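Local coordinates for protein 2-Cys peroxiredoxin (Plasmodium yoelii, PDB 2H01) that probably reduces hydrogen peroxide and organic hydroperoxides to water and alcohols as a thiol-specific, thioredoxin-linked 2-Cys peroxidase of the thioredoxin fold, at residues A[46-49]-A[50-54]. Sequence-based numbering, arbitrary orientation.
Sequences VCPS and EIIAL
Cys47 O, gripped from two directions, receives a short hydrogen bond from a bridging water at 2.6 Å and, in the chain itself, a weak one from Ser49 N at 3.0 Å. The second bond closes an inverse gamma turn centred on Pro48. The same water donates to Glu50 OE2 at 2.5 Å, so that carboxylate and peptide carbonyl, 3.9 Å apart between Cys47 O and Glu50 OE2, are joined through solvent. The Glu50 chain, bent at chi2 (-79°), turns back toward the loop, although its CB points away from it; its other oxygen, OE1, makes a long, weak ion pair with Arg122.

Pro48 stands at the N-cap position of helix 49-56. The helical bond from Ile52 N to Pro48 O is weak at 3.5 Å, though fairly straight at 160°. Beside it, Ile52 CG1 sits next to its own backbone N (chi1 -48°) and the extended chi2 sends CD1 to the pyrrolidine ring: Pro48 CG meets Ile52 CD1 at 3.3 Å, tighter than ordinary van der Waals contact. Ile51 CD1 approaches Pro48 CB more loosely, at 4.3 Å. Trp82 of helix 76-83 touches both Pro48 and Ile51, packing this first turn against the neighbouring helix.

Cys47, predicted to be the peroxidatic cysteine that passes through a sulfenic acid, here lies exposed in the loop preceding the helix, consistent with a locally unfolded active-site helix rather than the fully folded pocket. The carboxylate is linked through water to the cysteine's carbonyl and not to its sulfur, Cys47 SG being 6.2 Å from Glu50 OE2.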
# COMPACT_ATOMS: atom_id res chain seq x y z
N VAL A 46 5.19 -13.90 -12.99
CA VAL A 46 6.12 -12.83 -12.67
C VAL A 46 6.25 -12.89 -11.15
O VAL A 46 5.24 -12.83 -10.46
CB VAL A 46 5.54 -11.46 -13.06
CG1 VAL A 46 6.49 -10.34 -12.62
CG2 VAL A 46 5.30 -11.42 -14.58
N CYS A 47 7.48 -13.03 -10.64
CA CYS A 47 7.67 -13.10 -9.19
C CYS A 47 7.09 -11.85 -8.53
O CYS A 47 7.21 -10.74 -9.06
CB CYS A 47 9.16 -13.22 -8.84
SG CYS A 47 10.11 -11.73 -9.12
N PRO A 48 6.46 -12.01 -7.36
CA PRO A 48 5.87 -10.89 -6.63
C PRO A 48 6.91 -10.21 -5.76
O PRO A 48 6.80 -10.21 -4.54
CB PRO A 48 4.79 -11.57 -5.80
CG PRO A 48 5.49 -12.87 -5.40
CD PRO A 48 6.18 -13.30 -6.69
N SER A 49 7.91 -9.61 -6.38
CA SER A 49 8.97 -8.97 -5.61
C SER A 49 8.48 -7.83 -4.72
O SER A 49 9.10 -7.54 -3.71
CB SER A 49 10.09 -8.47 -6.53
OG SER A 49 9.69 -7.33 -7.28
N GLU A 50 7.37 -7.18 -5.07
CA GLU A 50 6.88 -6.08 -4.24
C GLU A 50 6.21 -6.60 -2.98
O GLU A 50 6.44 -6.07 -1.89
CB GLU A 50 5.93 -5.16 -5.02
CG GLU A 50 5.17 -5.83 -6.16
CD GLU A 50 6.02 -6.00 -7.41
OE1 GLU A 50 6.60 -4.99 -7.88
OE2 GLU A 50 6.09 -7.13 -7.94
N ILE A 51 5.37 -7.61 -3.08
CA ILE A 51 4.73 -8.14 -1.89
C ILE A 51 5.75 -8.73 -0.93
O ILE A 51 5.75 -8.44 0.25
CB ILE A 51 3.67 -9.18 -2.23
CG1 ILE A 51 2.52 -8.55 -3.03
CG2 ILE A 51 3.17 -9.84 -0.97
CD1 ILE A 51 1.63 -9.52 -3.72
N ILE A 52 6.49 -9.40 -1.17
CA ILE A 52 7.66 -9.95 -0.50
C ILE A 52 8.70 -8.87 -0.21
O ILE A 52 9.25 -8.79 0.89
CB ILE A 52 8.29 -11.07 -1.35
CG1 ILE A 52 7.21 -12.05 -1.82
CG2 ILE A 52 9.37 -11.80 -0.57
CD1 ILE A 52 7.67 -13.00 -2.90
N ALA A 53 9.09 -8.26 -0.85
CA ALA A 53 10.01 -7.24 -0.36
C ALA A 53 9.38 -6.45 0.79
O ALA A 53 10.05 -6.13 1.77
CB ALA A 53 10.39 -6.29 -1.48
N LEU A 54 8.09 -6.13 0.68
CA LEU A 54 7.41 -5.38 1.73
C LEU A 54 7.20 -6.22 2.99
O LEU A 54 7.50 -5.77 4.10
CB LEU A 54 6.06 -4.85 1.24
CG LEU A 54 6.09 -3.82 0.12
CD1 LEU A 54 4.67 -3.49 -0.31
CD2 LEU A 54 6.82 -2.56 0.59
O HOH W 1 5.54 -8.85 -9.73